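Local structure of Alpha/beta hydrolase fold-3 domain-containing protein (Enterococcus faecalis, 2QRU) at residues A15-Y20 against T60-D65; L11-T16 against F85-E90; S215-S220 against R227-I232. The protein probably acts as a hydrolase of the alpha/beta hydrolase fold, although its substrate and its role in the cell are unknown. One frame throughout, in Å; residues are numbered along the deposited sequence.

Contact 1: A15-Y20 against T60-D65; sequences ATVTIY and TVLALD
T16 turns OG1 into the position between its backbone N and carbonyl carbon (chi1 71°), and D65 sets its carboxylate beside its own backbone N (chi1 -74°). These torsions bring hydroxyl and carboxylate together at one end of an antiparallel strand pair. The pair, 16-20 with 60-64, belongs to the mixed sheet of the alpha/beta hydrolase fold. D65 OD2 takes two bonds from T16. T16 OG1 donates to D65 OD2 at 2.7 Å. T16 N donates to D65 OD2 at 2.9 Å. Both come from the same face of the carboxylate and well above its plane. The return bond runs from D65 N to T16 O at 3.0 Å. The side chain of D65 thus serves T16 N where regular strand pairing gives way. K43 adds a salt bridge to D65 OD1 and a hydrogen bond to T16 OG1, which would probably stabilise the charged carboxylate.

Further along, regular pairing takes over. T18 and A63 form a hydrogen-bonded pair, as do Y20 and V61. V17 with L64 and I19 with L62 are the non-hydrogen-bonded pairs. Their side chains share one face of the sheet. V17 CG2 meets L62 CB at 3.7 Å, and V17 CB lies against L64 CD1. I19 and L62 run side by side and point the same way, with I19 CG1 3.8 Å from L62 CD2. Helix 74-93 packs on this face: I92 touches I19, I93 touches L62, and T84 touches L64.

T18, Y20, V61 and A63 line the other face. Here the Y20 ring meets the neighbouring strand with its edge. V61 O lies in the ring plane, 3.8 Å from Y20 CD1.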
loop_
_atom_site.group_PDB
_atom_site.type_symbol
_atom_site.label_atom_id
_atom_site.label_comp_id
_atom_site.label_asym_id
_atom_site.label_seq_id
_atom_site.Cartn_x
_atom_site.Cartn_y
_atom_site.Cartn_z
ATOM N N ALA A 15 -11.764 -11.474 -3.791
ATOM C CA ALA A 15 -11.093 -10.211 -4.046
ATOM C C ALA A 15 -11.465 -9.670 -5.421
ATOM O O ALA A 15 -11.579 -10.426 -6.378
ATOM C CB ALA A 15 -9.560 -10.368 -3.968
ATOM N N THR A 16 -11.639 -8.362 -5.505
ATOM C CA THR A 16 -11.845 -7.739 -6.799
ATOM C C THR A 16 -10.657 -6.843 -7.121
ATOM O O THR A 16 -9.933 -6.391 -6.225
ATOM C CB THR A 16 -13.150 -6.935 -6.878
ATOM O OG1 THR A 16 -13.030 -5.747 -6.093
ATOM C CG2 THR A 16 -14.345 -7.750 -6.391
ATOM N N VAL A 17 -10.484 -6.602 -8.417
ATOM C CA VAL A 17 -9.418 -5.755 -8.945
ATOM C C VAL A 17 -10.069 -4.786 -9.933
ATOM O O VAL A 17 -10.974 -5.183 -10.683
ATOM C CB VAL A 17 -8.322 -6.613 -9.609
ATOM C CG1 VAL A 17 -8.895 -7.507 -10.720
ATOM C CG2 VAL A 17 -7.139 -5.726 -10.120
ATOM N N THR A 18 -9.665 -3.517 -9.879
ATOM C CA THR A 18 -10.045 -2.529 -10.897
ATOM C C THR A 18 -8.879 -2.443 -11.883
ATOM O O THR A 18 -7.732 -2.179 -11.476
ATOM C CB THR A 18 -10.347 -1.136 -10.285
ATOM O OG1 THR A 18 -11.452 -1.226 -9.367
ATOM C CG2 THR A 18 -10.723 -0.126 -11.381
ATOM N N ILE A 19 -9.179 -2.733 -13.149
ATOM C CA ILE A 19 -8.167 -2.781 -14.224
ATOM C C ILE A 19 -8.231 -1.494 -15.053
ATOM O O ILE A 19 -9.309 -1.092 -15.508
ATOM C CB ILE A 19 -8.427 -4.010 -15.138
ATOM C CG1 ILE A 19 -8.407 -5.292 -14.319
ATOM C CG2 ILE A 19 -7.415 -4.093 -16.280
ATOM C CD1 ILE A 19 -9.099 -6.454 -14.959
ATOM N N TYR A 20 -7.084 -0.842 -15.241
ATOM C CA TYR A 20 -6.999 0.325 -16.111
ATOM C C TYR A 20 -6.016 -0.026 -17.233
ATOM O O TYR A 20 -4.812 0.081 -17.054
ATOM C CB TYR A 20 -6.444 1.525 -15.337
ATOM C CG TYR A 20 -7.200 1.996 -14.106
ATOM C CD1 TYR A 20 -7.008 1.385 -12.859
ATOM C CD2 TYR A 20 -8.027 3.119 -14.177
ATOM C CE1 TYR A 20 -7.661 1.859 -11.731
ATOM C CE2 TYR A 20 -8.684 3.601 -13.069
ATOM C CZ TYR A 20 -8.487 2.966 -11.839
ATOM O OH TYR A 20 -9.132 3.428 -10.722
ATOM N N THR A 60 -0.419 -1.396 -17.502
ATOM C CA THR A 60 -1.803 -1.613 -17.109
ATOM C C THR A 60 -1.848 -1.658 -15.575
ATOM O O THR A 60 -1.108 -2.414 -14.945
ATOM C CB THR A 60 -2.336 -2.936 -17.708
ATOM O OG1 THR A 60 -2.490 -2.786 -19.132
ATOM C CG2 THR A 60 -3.686 -3.328 -17.089
ATOM N N VAL A 61 -2.725 -0.844 -14.979
ATOM C CA VAL A 61 -2.803 -0.775 -13.519
ATOM C C VAL A 61 -3.857 -1.751 -13.009
ATOM O O VAL A 61 -4.986 -1.786 -13.510
ATOM C CB VAL A 61 -3.113 0.663 -13.036
ATOM C CG1 VAL A 61 -3.262 0.686 -11.520
ATOM C CG2 VAL A 61 -1.990 1.627 -13.459
ATOM N N LEU A 62 -3.459 -2.534 -12.012
ATOM C CA LEU A 62 -4.362 -3.495 -11.361
ATOM C C LEU A 62 -4.504 -3.042 -9.908
ATOM O O LEU A 62 -3.615 -3.287 -9.102
ATOM C CB LEU A 62 -3.774 -4.915 -11.447
ATOM C CG LEU A 62 -3.407 -5.359 -12.871
ATOM C CD1 LEU A 62 -2.661 -6.668 -12.874
ATOM C CD2 LEU A 62 -4.654 -5.432 -13.769
ATOM N N ALA A 63 -5.597 -2.344 -9.598
ATOM C CA ALA A 63 -5.807 -1.800 -8.260
ATOM C C ALA A 63 -6.557 -2.854 -7.451
ATOM O O ALA A 63 -7.681 -3.207 -7.801
ATOM C CB ALA A 63 -6.603 -0.490 -8.335
ATOM N N LEU A 64 -5.934 -3.364 -6.392
ATOM C CA LEU A 64 -6.364 -4.649 -5.822
ATOM C C LEU A 64 -6.981 -4.539 -4.416
ATOM O O LEU A 64 -6.494 -3.777 -3.569
ATOM C CB LEU A 64 -5.134 -5.608 -5.795
ATOM C CG LEU A 64 -5.325 -7.087 -5.483
ATOM C CD1 LEU A 64 -6.298 -7.746 -6.491
ATOM C CD2 LEU A 64 -3.975 -7.860 -5.431
ATOM N N ASP A 65 -8.036 -5.325 -4.164
ATOM C CA ASP A 65 -8.595 -5.402 -2.809
ATOM C C ASP A 65 -7.665 -6.162 -1.876
ATOM O O ASP A 65 -7.018 -7.130 -2.288
ATOM C CB ASP A 65 -9.902 -6.214 -2.804
ATOM C CG ASP A 65 -11.100 -5.492 -3.414
ATOM O OD1 ASP A 65 -11.087 -4.273 -3.662
ATOM O OD2 ASP A 65 -12.102 -6.198 -3.636
#

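Contact 2: L11-T16 against F85-E90; sequences LANGAT and FQLLNE
The flat group of this contact is the side-chain amide of N13, and one face of it is covered by the tip of L87. L87 CD1 sits almost straight over N13 CG at 3.7 Å. On the other side of the amide plane is A15 N, which donates to N13 OD1 at 3.1 Å. This bond makes an Asx turn. Its donor stands 48° out of the carbonyl plane, so it does not follow a lone pair. N13 ND2 bonds to T84 OG1 and E83 OE1, one turn back along the same helix as L87. The bonds at OD1 and ND2 fix the amide's rotation, and the methyl packs on its face. With chi1 at 70°, the amide of N13 turns back so that OD1 meets A15 N.

The turn is a type I beta turn from L11 to G14, with G14 N bonded to L11 O at 2.9 Å. A second backbone bond, L11 N to A15 O, closes its base.

The remaining contact is apolar and loose. A12 CB reaches L87 CD1 at 4.2 Å. L11 CD1 touches L88 CB at the same distance of 4.2 Å, and L11 CB comes to 4.4 Å from L87 CB.

The turn joins the antiparallel neighbours 7-10 and 16-20 into a beta hairpin at the edge of the sheet. Helix 74-93 offers it L87 and L88, while L88 also packs on V31 of strand 28-33. F85, on the same helix, packs on L113 and L117 of helix 105-119.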
loop_
_atom_site.group_PDB
_atom_site.type_symbol
_atom_site.label_atom_id
_atom_site.label_comp_id
_atom_site.label_asym_id
_atom_site.label_seq_id
_atom_site.Cartn_x
_atom_site.Cartn_y
_atom_site.Cartn_z
ATOM N N LEU A 11 -11.918 -12.173 -8.475
ATOM C CA LEU A 11 -11.087 -13.350 -8.490
ATOM C C LEU A 11 -11.751 -14.433 -7.634
ATOM O O LEU A 11 -12.656 -14.142 -6.839
ATOM C CB LEU A 11 -9.690 -12.996 -7.931
ATOM C CG LEU A 11 -9.000 -11.850 -8.697
ATOM C CD1 LEU A 11 -7.762 -11.343 -7.933
ATOM C CD2 LEU A 11 -8.630 -12.243 -10.136
ATOM N N ALA A 12 -11.278 -15.663 -7.797
ATOM C CA ALA A 12 -11.860 -16.848 -7.146
ATOM C C ALA A 12 -12.102 -16.740 -5.633
ATOM O O ALA A 12 -13.062 -17.313 -5.116
ATOM C CB ALA A 12 -11.010 -18.048 -7.442
ATOM N N ASN A 13 -11.228 -16.028 -4.923
ATOM C CA ASN A 13 -11.329 -15.928 -3.465
ATOM C C ASN A 13 -12.210 -14.764 -2.993
ATOM O O ASN A 13 -12.336 -14.533 -1.788
ATOM C CB ASN A 13 -9.926 -15.842 -2.826
ATOM C CG ASN A 13 -9.233 -14.535 -3.118
ATOM O OD1 ASN A 13 -9.680 -13.762 -3.973
ATOM N ND2 ASN A 13 -8.123 -14.279 -2.412
ATOM N N GLY A 14 -12.829 -14.050 -3.938
ATOM C CA GLY A 14 -13.715 -12.936 -3.591
ATOM C C GLY A 14 -13.098 -11.549 -3.688
ATOM O O GLY A 14 -13.829 -10.548 -3.667
ATOM N N ALA A 15 -11.764 -11.474 -3.791
ATOM C CA ALA A 15 -11.093 -10.211 -4.046
ATOM C C ALA A 15 -11.465 -9.670 -5.421
ATOM O O ALA A 15 -11.579 -10.426 -6.378
ATOM C CB ALA A 15 -9.560 -10.368 -3.968
ATOM N N THR A 16 -11.639 -8.362 -5.505
ATOM C CA THR A 16 -11.845 -7.739 -6.799
ATOM C C THR A 16 -10.657 -6.843 -7.121
ATOM O O THR A 16 -9.933 -6.391 -6.225
ATOM C CB THR A 16 -13.150 -6.935 -6.878
ATOM O OG1 THR A 16 -13.030 -5.747 -6.093
ATOM C CG2 THR A 16 -14.345 -7.750 -6.391
ATOM N N PHE A 85 -2.651 -12.391 -5.105
ATOM C CA PHE A 85 -1.696 -12.107 -6.170
ATOM C C PHE A 85 -1.536 -13.301 -7.096
ATOM O O PHE A 85 -1.502 -13.147 -8.320
ATOM C CB PHE A 85 -0.318 -11.681 -5.655
ATOM C CG PHE A 85 0.589 -11.278 -6.771
ATOM C CD1 PHE A 85 0.607 -9.950 -7.213
ATOM C CD2 PHE A 85 1.342 -12.239 -7.462
ATOM C CE1 PHE A 85 1.410 -9.576 -8.307
ATOM C CE2 PHE A 85 2.150 -11.851 -8.567
ATOM C CZ PHE A 85 2.175 -10.548 -8.970
ATOM N N GLN A 86 -1.424 -14.492 -6.506
ATOM C CA GLN A 86 -1.280 -15.698 -7.303
ATOM C C GLN A 86 -2.459 -15.886 -8.285
ATOM O O GLN A 86 -2.234 -16.184 -9.454
ATOM C CB GLN A 86 -1.102 -16.923 -6.408
ATOM C CG GLN A 86 0.231 -16.947 -5.697
ATOM C CD GLN A 86 0.388 -18.255 -4.939
ATOM O OE1 GLN A 86 -0.069 -18.386 -3.802
ATOM N NE2 GLN A 86 0.982 -19.249 -5.591
ATOM N N LEU A 87 -3.685 -15.655 -7.819
ATOM C CA LEU A 87 -4.877 -15.704 -8.698
ATOM C C LEU A 87 -4.819 -14.609 -9.765
ATOM O O LEU A 87 -5.148 -14.844 -10.937
ATOM C CB LEU A 87 -6.163 -15.568 -7.887
ATOM C CG LEU A 87 -6.449 -16.688 -6.880
ATOM C CD1 LEU A 87 -7.567 -16.291 -5.917
ATOM C CD2 LEU A 87 -6.739 -18.036 -7.579
ATOM N N LEU A 88 -4.415 -13.410 -9.355
ATOM C CA LEU A 88 -4.294 -12.267 -10.283
ATOM C C LEU A 88 -3.269 -12.562 -11.385
ATOM O O LEU A 88 -3.441 -12.197 -12.565
ATOM C CB LEU A 88 -3.910 -10.994 -9.503
ATOM C CG LEU A 88 -3.849 -9.696 -10.316
ATOM C CD1 LEU A 88 -5.291 -9.208 -10.713
ATOM C CD2 LEU A 88 -3.099 -8.663 -9.482
ATOM N N ASN A 89 -2.187 -13.225 -10.997
ATOM C CA ASN A 89 -1.189 -13.655 -11.951
ATOM C C ASN A 89 -1.736 -14.764 -12.864
ATOM O O ASN A 89 -1.440 -14.773 -14.057
ATOM C CB ASN A 89 0.054 -14.165 -11.239
ATOM C CG ASN A 89 1.174 -14.477 -12.206
ATOM O OD1 ASN A 89 1.567 -13.637 -13.018
ATOM N ND2 ASN A 89 1.689 -15.699 -12.133
ATOM N N GLU A 90 -2.527 -15.669 -12.301
ATOM C CA GLU A 90 -3.146 -16.747 -13.096
ATOM C C GLU A 90 -3.991 -16.194 -14.228
ATOM O O GLU A 90 -3.942 -16.683 -15.376
ATOM C CB GLU A 90 -4.068 -17.589 -12.213
ATOM C CG GLU A 90 -3.709 -19.006 -12.192
ATOM C CD GLU A 90 -2.695 -19.269 -11.140
ATOM O OE1 GLU A 90 -3.109 -19.707 -10.035
ATOM O OE2 GLU A 90 -1.496 -19.003 -11.408
#

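Contact 3: S215-S220 against R227-I232; sequences STASSS and RYSKKI
A strand side chain here bonds to a helix backbone: S215 OG donates to the carbonyl S229 O at 2.7 Å. S215 OG comes to S229 O from the side of the carbonyl, at a C=O...OG angle of 115°. S215 OG stands opposite its own backbone N (chi1 -179°), and this carries the hydroxyl up to the helix. It also rests against the side chain of S229, with S215 OG 3.4 Å from S229 CB. N129 of strand 127-130 gives ND2 to S215 OG and to S229 OG, so one amide ties both serines.

Close van der Waals contacts flank the bond. A217 CB packs on S229 CB at 3.6 Å. I232 CB lies 3.8 Å from S215 OG. The axes of the short strand and helix segments approach to 7.3 Å, consistent with the small side chains of S215, A217 and S229 between them. They run nearly antiparallel, at 164°. F241 of strand 240-244 touches S215 and S229 as well.

Strand 213-218, helix 227-235 and strand 240-244 form a beta-alpha-beta crossover of the alpha/beta hydrolase fold. A217 lies near a probable Ser-His-Asp triad, consistent with a place beside the active site.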
loop_
_atom_site.group_PDB
_atom_site.type_symbol
_atom_site.label_atom_id
_atom_site.label_comp_id
_atom_site.label_asym_id
_atom_site.label_seq_id
_atom_site.Cartn_x
_atom_site.Cartn_y
_atom_site.Cartn_z
ATOM N N SER A 215 11.081 5.532 -3.800
ATOM C CA SER A 215 10.511 5.683 -2.452
ATOM C C SER A 215 10.406 7.162 -2.111
ATOM O O SER A 215 11.338 7.916 -2.363
ATOM C CB SER A 215 11.440 5.027 -1.418
ATOM O OG SER A 215 10.920 5.130 -0.091
ATOM N N THR A 216 9.285 7.582 -1.527
ATOM C CA THR A 216 9.061 8.998 -1.226
ATOM C C THR A 216 8.171 9.159 0.020
ATOM O O THR A 216 7.291 8.344 0.280
ATOM C CB THR A 216 8.411 9.712 -2.454
ATOM O OG1 THR A 216 8.197 11.099 -2.157
ATOM C CG2 THR A 216 7.044 9.060 -2.822
ATOM N N ALA A 217 8.421 10.235 0.767
ATOM C CA ALA A 217 7.657 10.540 1.984
ATOM C C ALA A 217 7.980 11.952 2.378
ATOM O O ALA A 217 9.014 12.502 1.966
ATOM C CB ALA A 217 8.033 9.604 3.122
ATOM N N SER A 218 7.066 12.538 3.146
ATOM C CA SER A 218 7.229 13.891 3.636
ATOM C C SER A 218 8.002 13.925 4.944
ATOM O O SER A 218 7.706 13.149 5.870
ATOM C CB SER A 218 5.856 14.510 3.864
ATOM O OG SER A 218 6.017 15.772 4.490
ATOM N N SER A 219 8.955 14.851 5.031
ATOM C CA SER A 219 9.702 15.102 6.283
ATOM C C SER A 219 8.797 15.399 7.467
ATOM O O SER A 219 9.128 15.055 8.612
ATOM C CB SER A 219 10.699 16.248 6.106
ATOM O OG SER A 219 10.069 17.497 5.795
ATOM N N SER A 220 7.639 15.980 7.165
ATOM C CA SER A 220 6.650 16.399 8.162
ATOM C C SER A 220 5.593 15.342 8.476
ATOM O O SER A 220 4.641 15.592 9.209
ATOM C CB SER A 220 5.977 17.670 7.656
ATOM O OG SER A 220 6.873 18.754 7.754
ATOM N N ARG A 227 11.861 8.135 8.182
ATOM C CA ARG A 227 13.043 7.258 8.139
ATOM C C ARG A 227 12.717 5.928 7.435
ATOM O O ARG A 227 13.618 5.252 6.877
ATOM C CB ARG A 227 13.599 7.006 9.541
ATOM C CG ARG A 227 12.606 6.288 10.475
ATOM C CD ARG A 227 13.296 5.781 11.776
ATOM N NE ARG A 227 12.319 5.096 12.633
ATOM C CZ ARG A 227 11.975 3.798 12.515
ATOM N NH1 ARG A 227 12.548 3.000 11.585
ATOM N NH2 ARG A 227 11.061 3.278 13.354
ATOM N N TYR A 228 11.458 5.489 7.508
ATOM C CA TYR A 228 11.131 4.211 6.842
ATOM C C TYR A 228 11.341 4.314 5.336
ATOM O O TYR A 228 11.917 3.413 4.717
ATOM C CB TYR A 228 9.684 3.820 7.098
ATOM C CG TYR A 228 9.525 3.164 8.474
ATOM C CD1 TYR A 228 9.941 1.850 8.698
ATOM C CD2 TYR A 228 8.977 3.877 9.526
ATOM C CE1 TYR A 228 9.810 1.232 9.980
ATOM C CE2 TYR A 228 8.825 3.260 10.820
ATOM C CZ TYR A 228 9.254 1.943 11.025
ATOM O OH TYR A 228 9.087 1.353 12.300
ATOM N N SER A 229 10.804 5.391 4.753
ATOM C CA SER A 229 10.964 5.552 3.313
ATOM C C SER A 229 12.414 5.817 2.921
ATOM O O SER A 229 12.826 5.451 1.830
ATOM C CB SER A 229 10.002 6.625 2.777
ATOM O OG SER A 229 8.665 6.147 2.858
ATOM N N LYS A 230 13.180 6.463 3.793
ATOM C CA LYS A 230 14.649 6.569 3.527
ATOM C C LYS A 230 15.268 5.182 3.440
ATOM O O LYS A 230 16.014 4.897 2.501
ATOM C CB LYS A 230 15.392 7.325 4.632
ATOM C CG LYS A 230 15.026 8.789 4.636
ATOM C CD LYS A 230 15.687 9.467 5.807
ATOM C CE LYS A 230 15.358 10.925 5.862
ATOM N NZ LYS A 230 15.764 11.546 7.186
ATOM N N LYS A 231 14.987 4.329 4.436
ATOM C CA LYS A 231 15.530 2.980 4.444
ATOM C C LYS A 231 15.094 2.239 3.180
ATOM O O LYS A 231 15.893 1.558 2.526
ATOM C CB LYS A 231 15.076 2.220 5.710
ATOM C CG LYS A 231 15.544 0.759 5.712
ATOM C CD LYS A 231 15.631 0.167 7.113
ATOM C CE LYS A 231 14.247 -0.031 7.689
ATOM N NZ LYS A 231 14.410 -0.796 8.969
ATOM N N ILE A 232 13.811 2.349 2.844
ATOM C CA ILE A 232 13.267 1.642 1.692
ATOM C C ILE A 232 13.963 2.086 0.397
ATOM O O ILE A 232 14.276 1.234 -0.457
ATOM C CB ILE A 232 11.713 1.817 1.600
ATOM C CG1 ILE A 232 11.016 1.072 2.741
ATOM C CG2 ILE A 232 11.175 1.302 0.274
ATOM C CD1 ILE A 232 9.573 1.640 3.028
#

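From the N terminus, strand 7-10 leads into the turn of contact 2 and on into the strand of contact 1. The two contacts share A15 and T16. Contact 1 closes first, at 60-65, and contact 2 closes later, at 85-90, so contact 1 nests inside contact 2. They also touch: L62 and L64 pack on L88, and V17 meets L88 too. Together they join the hairpin, strand 59-64 and the helix that follows it. Contact 3 opens and closes much later, over a short loop. It lies across the chain's centre, its centre about 26 Å from that of contact 1, but both reach the same sheet.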